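Local coordinates for protein microbial serine proteinases; subtilisin (Bacillus subtilis, PDB 2GKO) that probably hydrolyses peptide bonds in proteins as a cold-adapted, calcium-loaded subtilisin-type serine protease, at residues N40-V48 against L80-V89; N63-H71 against A100-S109. All coordinates share one frame; numbering follows the deposited sequence.

Interaction 1: residues N40-V48 against L80-V89; sequences NHPDLSNNV and LANGGTGSGV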
loop_
_atom_site.group_PDB
_atom_site.type_symbol
_atom_site.label_atom_id
_atom_site.label_comp_id
_atom_site.label_asym_id
_atom_site.label_seq_id
_atom_site.Cartn_x
_atom_site.Cartn_y
_atom_site.Cartn_z
ATOM N N ASN A 40 -16.721 -11.021 1.278
ATOM C CA ASN A 40 -17.926 -10.915 2.081
ATOM C C ASN A 40 -17.708 -10.209 3.401
ATOM O O ASN A 40 -18.642 -10.141 4.207
ATOM C CB ASN A 40 -18.490 -12.288 2.359
ATOM C CG ASN A 40 -18.935 -12.987 1.092
ATOM O OD1 ASN A 40 -19.536 -12.360 0.218
ATOM N ND2 ASN A 40 -18.632 -14.276 0.975
ATOM N N HIS A 41 -16.514 -9.668 3.643
ATOM C CA HIS A 41 -16.304 -8.949 4.887
ATOM C C HIS A 41 -17.254 -7.762 4.839
ATOM O O HIS A 41 -17.292 -7.024 3.853
ATOM C CB HIS A 41 -14.877 -8.450 5.047
ATOM C CG HIS A 41 -14.563 -7.998 6.435
ATOM N ND1 HIS A 41 -15.091 -6.843 6.970
ATOM C CD2 HIS A 41 -13.854 -8.586 7.423
ATOM C CE1 HIS A 41 -14.670 -6.718 8.218
ATOM N NE2 HIS A 41 -13.905 -7.754 8.511
ATOM N N PRO A 42 -18.025 -7.536 5.905
ATOM C CA PRO A 42 -18.994 -6.438 5.880
ATOM C C PRO A 42 -18.422 -5.059 5.614
ATOM O O PRO A 42 -19.125 -4.204 5.113
ATOM C CB PRO A 42 -19.617 -6.457 7.292
ATOM C CG PRO A 42 -18.985 -7.513 8.033
ATOM C CD PRO A 42 -18.096 -8.332 7.131
ATOM N N ASP A 43 -17.163 -4.839 5.968
ATOM C CA ASP A 43 -16.537 -3.542 5.756
ATOM C C ASP A 43 -15.804 -3.440 4.425
ATOM O O ASP A 43 -15.240 -2.401 4.138
ATOM C CB ASP A 43 -15.536 -3.238 6.862
ATOM C CG ASP A 43 -16.139 -3.290 8.240
ATOM O OD1 ASP A 43 -17.380 -3.169 8.377
ATOM O OD2 ASP A 43 -15.428 -3.457 9.236
ATOM N N LEU A 44 -15.866 -4.492 3.613
ATOM C CA LEU A 44 -15.220 -4.494 2.274
ATOM C C LEU A 44 -16.145 -4.811 1.123
ATOM O O LEU A 44 -15.907 -4.368 0.016
ATOM C CB LEU A 44 -14.064 -5.502 2.231
ATOM C CG LEU A 44 -12.924 -5.279 3.213
ATOM C CD1 LEU A 44 -11.939 -6.439 3.168
ATOM C CD2 LEU A 44 -12.218 -3.989 2.879
ATOM N N SER A 45 -17.215 -5.556 1.393
ATOM C CA SER A 45 -18.032 -6.173 0.351
ATOM C C SER A 45 -18.566 -5.179 -0.671
ATOM O O SER A 45 -18.602 -5.444 -1.871
ATOM C CB SER A 45 -19.205 -6.903 1.006
ATOM O OG SER A 45 -20.025 -7.494 0.006
ATOM N N ASN A 46 -18.987 -4.026 -0.191
ATOM C CA ASN A 46 -19.585 -3.040 -1.059
ATOM C C ASN A 46 -18.595 -2.371 -2.006
ATOM O O ASN A 46 -19.007 -1.712 -2.963
ATOM C CB ASN A 46 -20.283 -1.980 -0.226
ATOM C CG ASN A 46 -21.785 -1.966 -0.454
ATOM O OD1 ASN A 46 -22.471 -2.998 -0.361
ATOM N ND2 ASN A 46 -22.305 -0.788 -0.726
ATOM N N ASN A 47 -17.297 -2.489 -1.710
ATOM C CA ASN A 47 -16.261 -1.955 -2.579
ATOM C C ASN A 47 -15.664 -2.999 -3.522
ATOM O O ASN A 47 -14.860 -2.663 -4.377
ATOM C CB ASN A 47 -15.154 -1.273 -1.784
ATOM C CG ASN A 47 -15.573 0.099 -1.301
ATOM O OD1 ASN A 47 -16.417 0.736 -1.930
ATOM N ND2 ASN A 47 -14.968 0.575 -0.218
ATOM N N VAL A 48 -16.067 -4.245 -3.374
ATOM C CA VAL A 48 -15.504 -5.294 -4.234
ATOM C C VAL A 48 -15.974 -5.094 -5.683
ATOM O O VAL A 48 -17.175 -5.067 -5.971
ATOM C CB VAL A 48 -15.886 -6.692 -3.760
ATOM C CG1 VAL A 48 -15.425 -7.728 -4.755
ATOM C CG2 VAL A 48 -15.289 -6.975 -2.390
ATOM N N LEU A 80 -9.168 0.759 2.009
ATOM C CA LEU A 80 -10.524 1.118 1.550
ATOM C C LEU A 80 -11.732 0.540 2.298
ATOM O O LEU A 80 -12.842 0.541 1.762
ATOM C CB LEU A 80 -10.640 0.870 0.023
ATOM C CG LEU A 80 -10.277 -0.515 -0.540
ATOM C CD1 LEU A 80 -11.120 -1.650 0.031
ATOM C CD2 LEU A 80 -10.436 -0.457 -2.062
ATOM N N ALA A 81 -11.548 0.050 3.525
ATOM C CA ALA A 81 -12.699 -0.388 4.340
ATOM C C ALA A 81 -13.685 0.795 4.442
ATOM O O ALA A 81 -13.269 1.943 4.475
ATOM C CB ALA A 81 -12.258 -0.835 5.710
ATOM N N ASN A 82 -14.972 0.501 4.457
ATOM C CA ASN A 82 -15.988 1.546 4.289
ATOM C C ASN A 82 -16.894 1.711 5.503
ATOM O O ASN A 82 -17.922 2.379 5.395
ATOM C CB ASN A 82 -16.841 1.264 3.051
ATOM C CG ASN A 82 -17.641 -0.006 3.174
ATOM O OD1 ASN A 82 -17.756 -0.575 4.244
ATOM N ND2 ASN A 82 -18.149 -0.518 2.036
ATOM N N GLY A 83 -16.529 1.100 6.617
ATOM C CA GLY A 83 -17.295 1.162 7.852
ATOM C C GLY A 83 -18.527 0.281 7.888
ATOM O O GLY A 83 -19.255 0.306 8.883
ATOM N N GLY A 84 -18.778 -0.507 6.845
ATOM C CA GLY A 84 -19.937 -1.382 6.793
ATOM C C GLY A 84 -21.248 -0.625 6.825
ATOM O O GLY A 84 -21.454 0.264 6.020
ATOM N N THR A 85 -22.130 -0.974 7.759
ATOM C CA THR A 85 -23.384 -0.215 7.942
ATOM C C THR A 85 -23.217 0.961 8.914
ATOM O O THR A 85 -24.204 1.632 9.258
ATOM C CB THR A 85 -24.530 -1.126 8.417
ATOM O OG1 THR A 85 -24.156 -1.800 9.622
ATOM C CG2 THR A 85 -24.823 -2.232 7.433
ATOM N N GLY A 86 -21.986 1.203 9.364
ATOM C CA GLY A 86 -21.643 2.349 10.189
ATOM C C GLY A 86 -20.810 2.012 11.406
ATOM O O GLY A 86 -20.118 2.887 11.921
ATOM N N SER A 87 -20.869 0.756 11.846
ATOM C CA SER A 87 -20.170 0.258 13.037
ATOM C C SER A 87 -18.831 -0.429 12.761
ATOM O O SER A 87 -18.168 -0.886 13.683
ATOM C CB SER A 87 -21.065 -0.752 13.759
ATOM O OG SER A 87 -22.230 -0.086 14.213
ATOM N N GLY A 88 -18.455 -0.538 11.493
ATOM C CA GLY A 88 -17.207 -1.193 11.150
ATOM C C GLY A 88 -16.013 -0.267 11.071
ATOM O O GLY A 88 -16.064 0.911 11.442
ATOM N N VAL A 89 -14.904 -0.822 10.574
ATOM C CA VAL A 89 -13.673 -0.082 10.409
ATOM C C VAL A 89 -13.622 0.666 9.069
ATOM O O VAL A 89 -14.212 0.224 8.085
ATOM C CB VAL A 89 -12.431 -1.030 10.585
ATOM C CG1 VAL A 89 -12.160 -1.856 9.325
ATOM C CG2 VAL A 89 -11.197 -0.236 10.997
HETATM O O HOH W 1 -19.176 -3.089 2.649
HETATM O O HOH W 2 -18.783 1.233 -0.534
#
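Asp43 OD2 is gripped by two donors, Val89 N across the contact at 3.0 Å and the hydroxyl of Tyr242, outside both segments. In this subtilisin fold the contact ties the loop ahead of strand 48-53 to the loop leaving helix 71-80, where Asn82 forms an Asx turn and Gly83 to Gly86 a type II' beta turn. Val89 N meets the carboxylate from above, 68° out of its plane, while OD1 lies over Gly88 CA, where no side chain intrudes. Were Asp43 an alanine, Val89 N and the Tyr242 hydroxyl would probably lose their shared acceptor, and a gap is likely beside Gly88.

The backbone of Asp43 adds a second hold: Asn82 N donates to Asp43 O at 2.9 Å, in the carbonyl plane. With CG wedged between backbone N and carbonyl carbon (chi1 64°), Asn82 brings OD1 to Gly84 N at 2.8 Å, closing the Asx turn. Its ND2 faces water: one molecule joins it to Pro42 O and Asn46 N, a second to Asn47 OD1.

Deeper in, Leu44 CD2 packs against Leu80 CD1 at 3.8 Å, the side chains crossing at about a right angle. At the more exposed side Asn47 ND2, which also bonds Pro94 O, donates to Leu80 O at 2.9 Å, nearly in line with the carbonyl bond, though its N-H points well off the oxygen (131°).

Interaction 2: residues N63-H71 against A100-S109; sequences NSCTDRQGH and AYKVLGDDGS. With PMS (phenylmethanesulfonic acid), chain G.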
loop_
_atom_site.group_PDB
_atom_site.type_symbol
_atom_site.label_atom_id
_atom_site.label_comp_id
_atom_site.label_asym_id
_atom_site.label_seq_id
_atom_site.Cartn_x
_atom_site.Cartn_y
_atom_site.Cartn_z
ATOM N N ASN A 63 -13.715 -14.474 -10.581
ATOM C CA ASN A 63 -14.721 -14.601 -9.531
ATOM C C ASN A 63 -14.235 -15.482 -8.389
ATOM O O ASN A 63 -15.006 -16.251 -7.794
ATOM C CB ASN A 63 -16.045 -15.134 -10.112
ATOM C CG ASN A 63 -16.624 -14.210 -11.175
ATOM O OD1 ASN A 63 -16.880 -13.031 -10.922
ATOM N ND2 ASN A 63 -16.845 -14.753 -12.370
ATOM N N SER A 64 -12.951 -15.378 -8.100
ATOM C CA SER A 64 -12.305 -16.187 -7.070
ATOM C C SER A 64 -11.056 -15.452 -6.568
ATOM O O SER A 64 -10.242 -14.997 -7.361
ATOM C CB SER A 64 -11.894 -17.530 -7.680
ATOM O OG SER A 64 -11.417 -18.418 -6.689
ATOM N N CYS A 65 -10.925 -15.301 -5.248
ATOM C CA CYS A 65 -9.820 -14.576 -4.639
ATOM C C CYS A 65 -9.805 -14.818 -3.121
ATOM O O CYS A 65 -9.545 -13.902 -2.353
ATOM C CB CYS A 65 -9.937 -13.076 -4.939
ATOM S SG CYS A 65 -11.458 -12.326 -4.360
ATOM N N THR A 66 -10.054 -16.059 -2.716
ATOM C CA THR A 66 -10.261 -16.413 -1.311
ATOM C C THR A 66 -9.025 -16.212 -0.475
ATOM O O THR A 66 -7.958 -16.672 -0.803
ATOM C CB THR A 66 -10.745 -17.870 -1.214
ATOM O OG1 THR A 66 -11.953 -18.006 -1.988
ATOM C CG2 THR A 66 -11.151 -18.218 0.195
ATOM N N ASP A 67 -9.173 -15.463 0.619
ATOM C CA ASP A 67 -8.115 -15.270 1.576
ATOM C C ASP A 67 -8.274 -16.273 2.715
ATOM O O ASP A 67 -9.287 -16.256 3.395
ATOM C CB ASP A 67 -8.199 -13.840 2.107
ATOM C CG ASP A 67 -7.030 -13.452 2.939
ATOM O OD1 ASP A 67 -6.026 -14.213 3.009
ATOM O OD2 ASP A 67 -7.057 -12.397 3.615
ATOM N N ARG A 68 -7.262 -17.108 2.921
ATOM C CA ARG A 68 -7.217 -18.064 4.021
ATOM C C ARG A 68 -6.078 -17.732 4.976
ATOM O O ARG A 68 -5.788 -18.481 5.900
ATOM C CB ARG A 68 -7.052 -19.470 3.463
ATOM C CG ARG A 68 -8.250 -19.904 2.611
ATOM C CD ARG A 68 -8.019 -21.160 1.829
ATOM N NE ARG A 68 -9.216 -21.509 1.063
ATOM C CZ ARG A 68 -9.313 -21.444 -0.267
ATOM N NH1 ARG A 68 -8.284 -21.037 -1.014
ATOM N NH2 ARG A 68 -10.462 -21.771 -0.848
ATOM N N GLN A 69 -5.426 -16.602 4.752
ATOM C CA GLN A 69 -4.293 -16.171 5.566
ATOM C C GLN A 69 -4.659 -14.924 6.410
ATOM O O GLN A 69 -4.418 -14.900 7.620
ATOM C CB GLN A 69 -3.103 -15.850 4.653
ATOM C CG GLN A 69 -2.379 -17.059 4.099
ATOM C CD GLN A 69 -1.245 -17.478 5.016
ATOM O OE1 GLN A 69 -1.484 -17.840 6.170
ATOM N NE2 GLN A 69 -0.014 -17.402 4.524
ATOM N N GLY A 70 -5.239 -13.914 5.778
ATOM C CA GLY A 70 -5.589 -12.673 6.449
ATOM C C GLY A 70 -4.917 -11.441 5.893
ATOM O O GLY A 70 -5.492 -10.373 5.917
ATOM N N HIS A 71 -3.687 -11.600 5.400
ATOM C CA HIS A 71 -2.889 -10.447 4.951
ATOM C C HIS A 71 -3.609 -9.577 3.935
ATOM O O HIS A 71 -3.636 -8.367 4.051
ATOM C CB HIS A 71 -1.593 -10.904 4.291
ATOM C CG HIS A 71 -0.654 -11.624 5.190
ATOM N ND1 HIS A 71 0.591 -12.046 4.765
ATOM C CD2 HIS A 71 -0.747 -11.977 6.492
ATOM C CE1 HIS A 71 1.214 -12.642 5.769
ATOM N NE2 HIS A 71 0.419 -12.620 6.824
ATOM N N ALA A 100 -9.352 -7.361 -5.965
ATOM C CA ALA A 100 -8.698 -8.322 -5.090
ATOM C C ALA A 100 -8.068 -9.358 -6.009
ATOM O O ALA A 100 -8.777 -10.187 -6.592
ATOM C CB ALA A 100 -9.714 -8.963 -4.126
ATOM N N TYR A 101 -6.742 -9.276 -6.170
ATOM C CA TYR A 101 -5.984 -10.198 -7.029
ATOM C C TYR A 101 -5.140 -11.110 -6.131
ATOM O O TYR A 101 -4.197 -10.648 -5.467
ATOM C CB TYR A 101 -5.078 -9.408 -7.973
ATOM C CG TYR A 101 -5.756 -8.748 -9.157
ATOM C CD1 TYR A 101 -7.152 -8.649 -9.265
ATOM C CD2 TYR A 101 -4.977 -8.191 -10.185
ATOM C CE1 TYR A 101 -7.759 -7.999 -10.372
ATOM C CE2 TYR A 101 -5.554 -7.581 -11.289
ATOM C CZ TYR A 101 -6.948 -7.479 -11.387
ATOM O OH TYR A 101 -7.473 -6.841 -12.484
ATOM N N LYS A 102 -5.468 -12.405 -6.091
ATOM C CA LYS A 102 -4.737 -13.350 -5.248
ATOM C C LYS A 102 -3.491 -13.775 -6.020
ATOM O O LYS A 102 -3.601 -14.370 -7.081
ATOM C CB LYS A 102 -5.600 -14.542 -4.842
ATOM C CG LYS A 102 -4.932 -15.516 -3.900
ATOM C CD LYS A 102 -5.915 -16.563 -3.425
ATOM C CE LYS A 102 -5.261 -17.493 -2.439
ATOM N NZ LYS A 102 -6.203 -18.534 -1.892
ATOM N N VAL A 103 -2.334 -13.425 -5.490
ATOM C CA VAL A 103 -1.030 -13.786 -6.070
ATOM C C VAL A 103 -0.137 -14.617 -5.152
ATOM O O VAL A 103 0.901 -15.128 -5.599
ATOM C CB VAL A 103 -0.267 -12.523 -6.522
ATOM C CG1 VAL A 103 -1.139 -11.693 -7.417
ATOM C CG2 VAL A 103 0.275 -11.690 -5.325
ATOM N N LEU A 104 -0.525 -14.754 -3.882
ATOM C CA LEU A 104 0.207 -15.528 -2.885
ATOM C C LEU A 104 -0.696 -16.706 -2.562
ATOM O O LEU A 104 -1.789 -16.547 -2.025
ATOM C CB LEU A 104 0.487 -14.668 -1.669
ATOM C CG LEU A 104 1.251 -13.367 -1.911
ATOM C CD1 LEU A 104 1.510 -12.609 -0.610
ATOM C CD2 LEU A 104 2.558 -13.650 -2.592
ATOM N N GLY A 105 -0.259 -17.876 -2.991
ATOM C CA GLY A 105 -1.146 -19.014 -3.122
ATOM C C GLY A 105 -1.026 -19.884 -1.915
ATOM O O GLY A 105 -0.011 -19.835 -1.207
ATOM N N ASP A 106 -2.056 -20.694 -1.686
ATOM C CA ASP A 106 -2.102 -21.518 -0.497
ATOM C C ASP A 106 -1.129 -22.693 -0.645
ATOM O O ASP A 106 -0.966 -23.257 -1.737
ATOM C CB ASP A 106 -3.520 -22.036 -0.162
ATOM C CG ASP A 106 -4.623 -21.000 -0.389
ATOM O OD1 ASP A 106 -4.696 -19.978 0.329
ATOM O OD2 ASP A 106 -5.486 -21.168 -1.283
ATOM N N ASP A 107 -0.401 -22.987 0.424
ATOM C CA ASP A 107 -0.149 -22.009 1.480
ATOM C C ASP A 107 1.292 -22.182 1.924
ATOM O O ASP A 107 1.897 -23.254 1.785
ATOM C CB ASP A 107 -1.172 -22.079 2.626
ATOM C CG ASP A 107 -1.877 -20.749 2.878
ATOM O OD1 ASP A 107 -1.985 -20.346 4.055
ATOM O OD2 ASP A 107 -2.377 -20.042 1.971
ATOM N N GLY A 108 1.822 -21.102 2.471
ATOM C CA GLY A 108 3.179 -20.697 2.178
ATOM C C GLY A 108 2.882 -19.407 1.441
ATOM O O GLY A 108 2.320 -18.499 2.079
ATOM N N SER A 109 3.208 -19.315 0.139
ATOM C CA SER A 109 2.702 -18.206 -0.703
ATOM C C SER A 109 3.253 -18.091 -2.157
ATOM O O SER A 109 2.938 -18.931 -2.990
ATOM C CB SER A 109 2.779 -16.868 0.054
ATOM O OG SER A 109 1.640 -16.704 0.903
HETATM C C PMS G . 4.514 -8.750 4.630
HETATM S S PMS G . 4.902 -7.139 4.359
HETATM C C1 PMS G . 3.523 -8.959 5.767
HETATM C C2 PMS G . 3.966 -9.168 7.072
HETATM C C3 PMS G . 3.053 -9.384 8.110
HETATM C C4 PMS G . 1.696 -9.430 7.824
HETATM C C5 PMS G . 1.242 -9.261 6.522
HETATM C C6 PMS G . 2.160 -9.034 5.500
HETATM O O2S PMS G . 5.971 -7.121 3.384
HETATM O O1S PMS G . 5.149 -6.558 5.675
HETATM O O HOH W 3 -4.921 -17.034 1.193
HETATM O O HOH W 4 -3.686 -20.567 6.008
HETATM O O HOH W 5 2.888 -18.159 4.935
#
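Lys102 NZ is the hub of the polar contacts, donating to Thr66 O in its carbonyl plane at 2.8 Å. In this alpha/beta subtilase fold the contact joins the loop leading into helix 71-80 to the end of strand 97-102 and the loop that follows. CG of Lys102 stands anti to the backbone N (chi1 -176°), and the fully extended chain beyond carries the ammonium from the strand up to the loop.

Among charged groups, Lys102 NZ also bonds Asp106 OD2 at 2.8 Å, on the syn side of the carboxylate. Arg68 NH1 completes the salt-bridge network with a weak bond to the same oxygen, the guanidinium and carboxylate planes standing 77° apart.

Water extends the link, accepting from Arg68 N and donating to Asp106 OD1. Further waters bridge Arg68 O to Asp107 OD1 and Gln69 NE2 to Gly108 O.

The apolar contact is where the loop meets the strand: Cys65 SG, in its disulfide with Cys51, touches Ala100 CB at 3.8 Å.

Backbone-directed bonds shape the loop itself: Asp67 OD1 accepts from Gln69 N and Gly70 N on one face of the carboxylate, forming an Asx turn just ahead of the helix.

That helix begins with His71, probably the triad histidine as in other subtilisins, and C5 of the bound phenylmethanesulfonic acid sits over the centre of its imidazole, 3.3 Å from CG.

Helix 71-80 shows how one element can be held at both ends by different chemistry: interaction 2 involves the loop that enters it, interaction 1 the loop that leaves it. The other two segments are also linked, since 40-48 runs into strand 48-53, which pairs with strand 97-102. Interaction 1 is the more buried and relies on backbone and amide hydrogen bonds, one buried carboxylate and a leucine pair. Interaction 2 has its buried contacts at the disulfide and strand, and most of its other touching residues are exposed. Both use bridging water, but interaction 2 adds a charge network, ending at the phenylmethanesulfonic acid pocket. The nearest atoms of interactions 1 and 2 are about 6 Å apart.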